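Local coordinates for hypothetical bacterial 6-phosphogluconolactonase (Bacteroides fragilis, PDB 3SCY), which is a putative 6-phosphogluconolactonase, a seven-bladed beta-propeller that probably hydrolyses 6-phosphogluconolactone to 6-phosphogluconate, at residues Gly210-Phe224 and Leu227-Tyr240. Numbering follows the deposited sequence. Where two conformers were deposited one is given.
Sequences GSGPRHLIFNSDGKF and LINEIGGTVIAFRY
L227 lays both methyls against P213 CB, CD1 at 3.9 Å, while L216 CD1 settles on L227 CB, the leucines crossing at about a right angle. On the same face the amide of N229 fills the hollow over S211 and P213, OD1 3.2 Å from P213 CA; ND2 is held by T234 OG1. A classic beta bulge puts R214 and H215 opposite I228, whose O takes a hydrogen bond from R214 N (2.8 Å) and a weak one from H215 N. With CG anti to the backbone N (chi1 -169°), R214 reaches E230 in a salt bridge, NE to OE1 3.2 Å, bridged also by a water; NH1 turns to G262 O, and R151 and R278 grip the carboxylate. E230 N bonds to G212 O, and S211 O takes a nearly straight bond from G232 N (2.9 Å) and a weak one from I231 N. At the far end F218 points its ring edge into the face of Y240, planes 75° apart, and G222 O abuts that ring's edge, 3.3 Å from CD2. In the conformer given, F224 CE1 and CZ lie against one face of the R239 guanidinium, planes 73° apart. Hairpin 213-218/224-229 and strand 234-241 are the first three strands of one propeller blade; L216, L227 and Y240 pack on strand 168-173 of the preceding blade, F224 and I236 on 244-252, their own blade's fourth strand.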
ATOM      1  N   GLY A 210      15.381 -15.008  -1.893  1.00 28.02           N
ATOM      2  CA  GLY A 210      14.395 -15.238  -2.942  1.00 28.24           C
ATOM      3  C   GLY A 210      12.972 -14.897  -2.543  1.00 29.10           C
ATOM      4  O   GLY A 210      12.043 -15.164  -3.312  1.00 28.60           O
ATOM      5  N   SER A 211      12.767 -14.331  -1.328  1.00 25.92           N
ATOM      6  CA  SER A 211      11.412 -13.984  -0.881  1.00 24.45           C
ATOM      7  C   SER A 211      10.793 -12.850  -1.705  1.00 26.00           C
ATOM      8  O   SER A 211       9.628 -12.936  -2.083  1.00 23.01           O
ATOM      9  CB  SER A 211      11.415 -13.570   0.587  1.00 25.17           C
ATOM     10  OG  SER A 211      11.731 -14.652   1.445  1.00 27.33           O
ATOM     11  N   GLY A 212      11.550 -11.783  -1.942  1.00 23.65           N
ATOM     12  CA  GLY A 212      11.031 -10.628  -2.669  1.00 22.91           C
ATOM     13  C   GLY A 212      10.041  -9.817  -1.844  1.00 23.80           C
ATOM     14  O   GLY A 212       8.869  -9.721  -2.219  1.00 22.45           O
ATOM     15  N   PRO A 213      10.481  -9.229  -0.694  1.00 20.54           N
ATOM     16  CA  PRO A 213       9.548  -8.465   0.172  1.00 20.33           C
ATOM     17  C   PRO A 213       8.765  -7.413  -0.582  1.00 22.02           C
ATOM     18  O   PRO A 213       9.355  -6.651  -1.343  1.00 22.17           O
ATOM     19  CB  PRO A 213      10.485  -7.778   1.192  1.00 22.39           C
ATOM     20  CG  PRO A 213      11.704  -8.568   1.191  1.00 25.42           C
ATOM     21  CD  PRO A 213      11.852  -9.243  -0.139  1.00 22.43           C
ATOM     22  N   ARG A 214       7.432  -7.386  -0.404  1.00 17.21           N
ATOM     23  CA  ARG A 214       6.633  -6.439  -1.151  1.00 17.65           C
ATOM     24  C   ARG A 214       6.007  -5.434  -0.192  1.00 19.67           C
ATOM     25  O   ARG A 214       6.551  -4.338  -0.062  1.00 19.27           O
ATOM     26  CB  ARG A 214       5.575  -7.134  -2.045  1.00 18.28           C
ATOM     27  CG  ARG A 214       4.918  -6.167  -3.040  1.00 19.76           C
ATOM     28  CD  ARG A 214       3.968  -6.911  -3.981  1.00 18.41           C
ATOM     29  NE  ARG A 214       3.586  -6.051  -5.112  1.00 20.49           N
ATOM     30  CZ  ARG A 214       2.590  -5.165  -5.074  1.00 24.05           C
ATOM     31  NH1 ARG A 214       1.820  -5.064  -3.999  1.00 21.40           N
ATOM     32  NH2 ARG A 214       2.345  -4.393  -6.124  1.00 24.22           N
ATOM     33  N   HIS A 215       4.888  -5.768   0.474  1.00 16.10           N
ATOM     34  CA  HIS A 215       4.220  -4.813   1.351  1.00 15.19           C
ATOM     35  C   HIS A 215       4.251  -5.256   2.790  1.00 17.66           C
ATOM     36  O   HIS A 215       4.204  -6.452   3.070  1.00 16.84           O
ATOM     37  CB  HIS A 215       2.757  -4.584   0.912  1.00 14.75           C
ATOM     38  CG  HIS A 215       2.587  -3.688  -0.281  1.00 16.94           C
ATOM     39  ND1 HIS A 215       1.313  -3.389  -0.773  1.00 19.05           N
ATOM     40  CD2 HIS A 215       3.513  -3.096  -1.082  1.00 19.38           C
ATOM     41  CE1 HIS A 215       1.505  -2.564  -1.799  1.00 19.08           C
ATOM     42  NE2 HIS A 215       2.807  -2.373  -2.040  1.00 19.07           N
ATOM     43  N   LEU A 216       4.294  -4.294   3.701  1.00 15.51           N
ATOM     44  CA  LEU A 216       4.374  -4.486   5.156  1.00 16.20           C
ATOM     45  C   LEU A 216       3.254  -3.751   5.861  1.00 17.68           C
ATOM     46  O   LEU A 216       2.948  -2.600   5.506  1.00 17.65           O
ATOM     47  CB  LEU A 216       5.721  -3.944   5.653  1.00 16.96           C
ATOM     48  CG  LEU A 216       6.021  -4.103   7.168  1.00 19.71           C
ATOM     49  CD1 LEU A 216       6.376  -5.565   7.530  1.00 19.92           C
ATOM     50  CD2 LEU A 216       7.221  -3.231   7.563  1.00 21.04           C
ATOM     51  N   ILE A 217       2.660  -4.413   6.881  1.00 15.44           N
ATOM     52  CA  ILE A 217       1.602  -3.838   7.699  1.00 15.23           C
ATOM     53  C   ILE A 217       1.883  -4.151   9.164  1.00 18.26           C
ATOM     54  O   ILE A 217       2.662  -5.066   9.483  1.00 19.18           O
ATOM     55  CB  ILE A 217       0.183  -4.287   7.314  1.00 16.89           C
ATOM     56  CG1 ILE A 217       0.086  -5.843   7.437  1.00 18.25           C
ATOM     57  CG2 ILE A 217      -0.202  -3.789   5.893  1.00 16.45           C
ATOM     58  CD1 ILE A 217      -1.313  -6.404   7.382  1.00 19.96           C
ATOM     59  N   PHE A 218       1.223  -3.409  10.043  1.00 17.15           N
ATOM     60  CA  PHE A 218       1.298  -3.595  11.496  1.00 17.62           C
ATOM     61  C   PHE A 218      -0.065  -3.893  12.022  1.00 21.76           C
ATOM     62  O   PHE A 218      -1.051  -3.424  11.441  1.00 20.44           O
ATOM     63  CB  PHE A 218       1.818  -2.318  12.204  1.00 19.48           C
ATOM     64  CG  PHE A 218       3.228  -2.004  11.795  1.00 20.82           C
ATOM     65  CD1 PHE A 218       4.303  -2.551  12.483  1.00 24.52           C
ATOM     66  CD2 PHE A 218       3.483  -1.215  10.679  1.00 23.75           C
ATOM     67  CE1 PHE A 218       5.617  -2.306  12.060  1.00 25.78           C
ATOM     68  CE2 PHE A 218       4.790  -0.954  10.275  1.00 26.41           C
ATOM     69  CZ  PHE A 218       5.838  -1.523  10.950  1.00 22.87           C
ATOM     70  N   ASN A 219      -0.138  -4.583  13.169  1.00 19.51           N
ATOM     71  CA  ASN A 219      -1.455  -4.775  13.772  1.00 19.87           C
ATOM     72  C   ASN A 219      -1.856  -3.479  14.524  1.00 22.52           C
ATOM     73  O   ASN A 219      -1.058  -2.534  14.608  1.00 21.67           O
ATOM     74  CB  ASN A 219      -1.519  -6.022  14.662  1.00 19.41           C
ATOM     75  CG  ASN A 219      -0.838  -5.843  15.984  1.00 26.28           C
ATOM     76  OD1 ASN A 219       0.144  -5.104  16.101  1.00 23.77           O
ATOM     77  ND2 ASN A 219      -1.373  -6.467  17.006  1.00 25.69           N
ATOM     78  N   SER A 220      -3.077  -3.455  15.072  1.00 21.02           N
ATOM     79  CA  SER A 220      -3.628  -2.261  15.726  0.50 20.79           C
ATOM     80  C   SER A 220      -2.825  -1.768  16.932  1.00 24.95           C
ATOM     81  O   SER A 220      -2.699  -0.557  17.080  1.00 24.40           O
ATOM     82  CB  SER A 220      -5.074  -2.481  16.154  0.50 24.23           C
ATOM     83  OG  SER A 220      -5.201  -3.593  17.022  0.50 28.16           O
ATOM     84  N   ASP A 221      -2.314  -2.655  17.778  1.00 23.25           N
ATOM     85  CA  ASP A 221      -1.569  -2.186  18.955  1.00 24.00           C
ATOM     86  C   ASP A 221      -0.075  -1.996  18.639  1.00 28.44           C
ATOM     87  O   ASP A 221       0.672  -1.556  19.510  1.00 29.31           O
ATOM     88  CB  ASP A 221      -1.781  -3.101  20.179  1.00 27.05           C
ATOM     89  CG  ASP A 221      -1.331  -4.538  20.055  1.00 31.84           C
ATOM     90  OD1 ASP A 221      -0.573  -4.845  19.121  1.00 29.12           O
ATOM     91  OD2 ASP A 221      -1.685  -5.346  20.941  1.00 39.49           O
ATOM     92  N   GLY A 222       0.327  -2.323  17.410  1.00 24.11           N
ATOM     93  CA  GLY A 222       1.703  -2.180  16.934  1.00 22.65           C
ATOM     94  C   GLY A 222       2.703  -3.167  17.519  1.00 28.25           C
ATOM     95  O   GLY A 222       3.896  -2.878  17.531  1.00 30.24           O
ATOM     96  N   LYS A 223       2.244  -4.335  18.012  1.00 23.42           N
ATOM     97  CA  LYS A 223       3.116  -5.375  18.590  1.00 23.34           C
ATOM     98  C   LYS A 223       3.501  -6.455  17.567  1.00 23.98           C
ATOM     99  O   LYS A 223       4.392  -7.267  17.829  1.00 25.30           O
ATOM    100  CB  LYS A 223       2.445  -6.035  19.814  1.00 27.54           C
ATOM    101  CG  LYS A 223       2.356  -5.092  21.013  1.00 35.76           C
ATOM    102  CD  LYS A 223       1.398  -5.588  22.121  1.00 51.68           C
ATOM    103  CE  LYS A 223       1.866  -6.774  22.945  1.00 65.80           C
ATOM    104  NZ  LYS A 223       1.524  -8.080  22.302  1.00 70.12           N
ATOM    105  N   PHE A 224       2.823  -6.485  16.408  1.00 20.93           N
ATOM    106  CA  PHE A 224       3.115  -7.458  15.367  1.00 20.66           C
ATOM    107  C   PHE A 224       3.118  -6.778  14.024  1.00 23.62           C
ATOM    108  O   PHE A 224       2.392  -5.796  13.831  1.00 22.94           O
ATOM    109  CB  PHE A 224       2.081  -8.592  15.346  1.00 23.03           C
ATOM    110  CG  PHE A 224       2.080  -9.433  16.597  1.00 23.46           C
ATOM    111  CD1 PHE A 224       3.079 -10.371  16.822  1.00 26.48           C
ATOM    112  CD2 PHE A 224       1.126  -9.235  17.582  1.00 26.15           C
ATOM    113  CE1 PHE A 224       3.099 -11.129  17.998  1.00 28.06           C
ATOM    114  CE2 PHE A 224       1.138  -9.997  18.758  1.00 30.11           C
ATOM    115  CZ  PHE A 224       2.131 -10.927  18.964  1.00 29.07           C
ATOM    116  N   LEU A 227       4.498  -9.216   6.642  1.00 18.07           N
ATOM    117  CA  LEU A 227       5.061  -8.926   5.343  1.00 17.17           C
ATOM    118  C   LEU A 227       4.582  -9.909   4.296  1.00 18.17           C
ATOM    119  O   LEU A 227       4.578 -11.112   4.563  1.00 18.54           O
ATOM    120  CB  LEU A 227       6.603  -9.022   5.456  1.00 18.09           C
ATOM    121  CG  LEU A 227       7.426  -9.001   4.175  1.00 20.58           C
ATOM    122  CD1 LEU A 227       7.419  -7.611   3.534  1.00 19.62           C
ATOM    123  CD2 LEU A 227       8.884  -9.455   4.449  1.00 22.14           C
ATOM    124  N   ILE A 228       4.203  -9.400   3.112  1.00 16.54           N
ATOM    125  CA  ILE A 228       3.843 -10.252   1.989  0.50 16.24           C
ATOM    126  C   ILE A 228       5.031 -10.236   1.033  1.00 19.68           C
ATOM    127  O   ILE A 228       5.501  -9.154   0.647  1.00 18.06           O
ATOM    128  CB  ILE A 228       2.488  -9.913   1.294  0.50 18.01           C
ATOM    129  CG1 ILE A 228       2.155 -10.997   0.243  0.50 19.06           C
ATOM    130  CG2 ILE A 228       2.471  -8.485   0.675  0.50 17.44           C
ATOM    131  CD1 ILE A 228       0.770 -10.996  -0.290  0.50 23.08           C
ATOM    132  N   ASN A 229       5.501 -11.440   0.653  1.00 18.69           N
ATOM    133  CA  ASN A 229       6.636 -11.620  -0.242  1.00 19.66           C
ATOM    134  C   ASN A 229       6.132 -11.964  -1.616  1.00 20.81           C
ATOM    135  O   ASN A 229       5.460 -12.993  -1.782  1.00 20.94           O
ATOM    136  CB  ASN A 229       7.551 -12.697   0.312  1.00 21.19           C
ATOM    137  CG  ASN A 229       8.231 -12.247   1.574  1.00 23.72           C
ATOM    138  OD1 ASN A 229       8.961 -11.265   1.581  1.00 23.35           O
ATOM    139  ND2 ASN A 229       7.986 -12.943   2.666  1.00 26.39           N
ATOM    140  N   GLU A 230       6.444 -11.108  -2.604  1.00 18.64           N
ATOM    141  CA  GLU A 230       5.949 -11.295  -3.965  1.00 19.17           C
ATOM    142  C   GLU A 230       6.446 -12.591  -4.600  1.00 23.70           C
ATOM    143  O   GLU A 230       5.647 -13.333  -5.168  1.00 23.82           O
ATOM    144  CB  GLU A 230       6.337 -10.114  -4.861  1.00 20.66           C
ATOM    145  CG  GLU A 230       5.900 -10.283  -6.311  1.00 23.85           C
ATOM    146  CD  GLU A 230       5.973  -9.025  -7.148  1.00 30.06           C
ATOM    147  OE1 GLU A 230       5.672  -7.933  -6.615  1.00 27.24           O
ATOM    148  OE2 GLU A 230       6.232  -9.141  -8.366  1.00 33.63           O
ATOM    149  N   ILE A 231       7.760 -12.838  -4.554  1.00 21.22           N
ATOM    150  CA  ILE A 231       8.339 -13.974  -5.261  1.00 21.22           C
ATOM    151  C   ILE A 231       8.137 -15.280  -4.506  1.00 25.20           C
ATOM    152  O   ILE A 231       7.754 -16.286  -5.108  1.00 26.46           O
ATOM    153  CB  ILE A 231       9.832 -13.716  -5.533  1.00 23.97           C
ATOM    154  CG1 ILE A 231      10.052 -12.363  -6.247  1.00 24.47           C
ATOM    155  CG2 ILE A 231      10.435 -14.880  -6.368  1.00 24.33           C
ATOM    156  CD1 ILE A 231      11.565 -11.903  -6.282  1.00 27.68           C
ATOM    157  N   GLY A 232       8.418 -15.262  -3.217  1.00 22.61           N
ATOM    158  CA  GLY A 232       8.277 -16.447  -2.378  1.00 22.81           C
ATOM    159  C   GLY A 232       6.839 -16.852  -2.134  1.00 25.91           C
ATOM    160  O   GLY A 232       6.568 -18.027  -1.862  1.00 26.46           O
ATOM    161  N   GLY A 233       5.923 -15.881  -2.243  1.00 22.32           N
ATOM    162  CA  GLY A 233       4.494 -16.105  -2.041  1.00 21.65           C
ATOM    163  C   GLY A 233       4.163 -16.402  -0.591  1.00 25.15           C
ATOM    164  O   GLY A 233       3.167 -17.059  -0.284  1.00 27.85           O
ATOM    165  N   THR A 234       5.037 -15.975   0.293  1.00 21.56           N
ATOM    166  CA  THR A 234       4.897 -16.194   1.713  1.00 19.52           C
ATOM    167  C   THR A 234       4.485 -14.946   2.455  1.00 20.15           C
ATOM    168  O   THR A 234       4.748 -13.818   2.021  1.00 20.45           O
ATOM    169  CB  THR A 234       6.234 -16.682   2.321  1.00 23.57           C
ATOM    170  OG1 THR A 234       7.276 -15.751   2.006  1.00 23.81           O
ATOM    171  CG2 THR A 234       6.634 -18.086   1.840  1.00 23.38           C
ATOM    172  N   VAL A 235       3.869 -15.163   3.617  1.00 19.10           N
ATOM    173  CA  VAL A 235       3.617 -14.129   4.614  1.00 17.68           C
ATOM    174  C   VAL A 235       4.586 -14.421   5.740  1.00 21.56           C
ATOM    175  O   VAL A 235       4.644 -15.560   6.208  1.00 22.05           O
ATOM    176  CB  VAL A 235       2.144 -14.046   5.118  1.00 20.73           C
ATOM    177  CG1 VAL A 235       2.000 -13.028   6.268  1.00 20.01           C
ATOM    178  CG2 VAL A 235       1.201 -13.683   3.984  1.00 19.95           C
ATOM    179  N   ILE A 236       5.330 -13.397   6.162  1.00 19.70           N
ATOM    180  CA  ILE A 236       6.193 -13.496   7.323  1.00 19.78           C
ATOM    181  C   ILE A 236       5.560 -12.664   8.432  1.00 22.06           C
ATOM    182  O   ILE A 236       5.215 -11.483   8.227  1.00 21.30           O
ATOM    183  CB  ILE A 236       7.648 -13.076   7.042  1.00 23.30           C
ATOM    184  CG1 ILE A 236       8.257 -13.979   5.938  1.00 23.31           C
ATOM    185  CG2 ILE A 236       8.472 -13.175   8.330  1.00 24.68           C
ATOM    186  CD1 ILE A 236       9.698 -13.545   5.513  1.00 26.66           C
ATOM    187  N   ALA A 237       5.372 -13.304   9.592  1.00 22.61           N
ATOM    188  CA  ALA A 237       4.861 -12.666  10.794  1.00 22.02           C
ATOM    189  C   ALA A 237       6.027 -12.305  11.678  1.00 24.86           C
ATOM    190  O   ALA A 237       6.954 -13.099  11.851  1.00 24.41           O
ATOM    191  CB  ALA A 237       3.909 -13.597  11.537  1.00 23.95           C
ATOM    192  N   PHE A 238       5.997 -11.098  12.206  1.00 21.28           N
ATOM    193  CA  PHE A 238       7.018 -10.597  13.102  1.00 21.96           C
ATOM    194  C   PHE A 238       6.472 -10.026  14.347  1.00 26.12           C
ATOM    195  O   PHE A 238       5.395  -9.410  14.343  1.00 24.22           O
ATOM    196  CB  PHE A 238       7.788  -9.413  12.445  1.00 22.54           C
ATOM    197  CG  PHE A 238       8.473  -9.644  11.125  1.00 22.98           C
ATOM    198  CD1 PHE A 238       7.819  -9.363   9.927  1.00 23.80           C
ATOM    199  CD2 PHE A 238       9.823  -9.983  11.076  1.00 24.09           C
ATOM    200  CE1 PHE A 238       8.469  -9.517   8.704  1.00 24.47           C
ATOM    201  CE2 PHE A 238      10.484 -10.104   9.853  1.00 25.72           C
ATOM    202  CZ  PHE A 238       9.803  -9.888   8.676  1.00 24.27           C
ATOM    203  N   ARG A 239       7.255 -10.158  15.417  1.00 25.20           N
ATOM    204  CA  ARG A 239       6.995  -9.451  16.649  0.50 25.44           C
ATOM    205  C   ARG A 239       7.636  -8.084  16.414  1.00 28.34           C
ATOM    206  O   ARG A 239       8.739  -8.025  15.845  1.00 27.46           O
ATOM    207  CB  ARG A 239       7.593 -10.219  17.850  0.50 29.17           C
ATOM    208  CG  ARG A 239       7.267  -9.604  19.197  0.50 43.23           C
ATOM    209  CD  ARG A 239       7.519 -10.558  20.355  0.50 51.41           C
ATOM    210  NE  ARG A 239       6.289 -10.841  21.098  0.50 51.75           N
ATOM    211  CZ  ARG A 239       5.547 -11.931  20.933  0.50 58.01           C
ATOM    212  NH1 ARG A 239       5.914 -12.868  20.069  0.50 42.76           N
ATOM    213  NH2 ARG A 239       4.440 -12.100  21.645  0.50 43.55           N
ATOM    214  N   TYR A 240       6.942  -6.992  16.740  1.00 24.95           N
ATOM    215  CA  TYR A 240       7.524  -5.658  16.565  1.00 24.53           C
ATOM    216  C   TYR A 240       7.552  -4.925  17.906  1.00 29.16           C
ATOM    217  O   TYR A 240       6.533  -4.834  18.581  1.00 27.91           O
ATOM    218  CB  TYR A 240       6.835  -4.767  15.492  1.00 25.17           C
ATOM    219  CG  TYR A 240       7.427  -3.373  15.505  1.00 26.45           C
ATOM    220  CD1 TYR A 240       8.639  -3.103  14.880  1.00 29.37           C
ATOM    221  CD2 TYR A 240       6.840  -2.352  16.247  1.00 26.41           C
ATOM    222  CE1 TYR A 240       9.253  -1.856  14.994  1.00 29.27           C
ATOM    223  CE2 TYR A 240       7.429  -1.092  16.345  1.00 27.85           C
ATOM    224  CZ  TYR A 240       8.631  -0.846  15.706  1.00 33.96           C
ATOM    225  OH  TYR A 240       9.217   0.394  15.820  1.00 31.99           O
TER
HETATM  226  O   HOH W   1       9.833 -16.267   2.513  1.00 34.05           O
HETATM  227  O   HOH W   2       4.478  -5.977  -7.906  1.00 34.66           O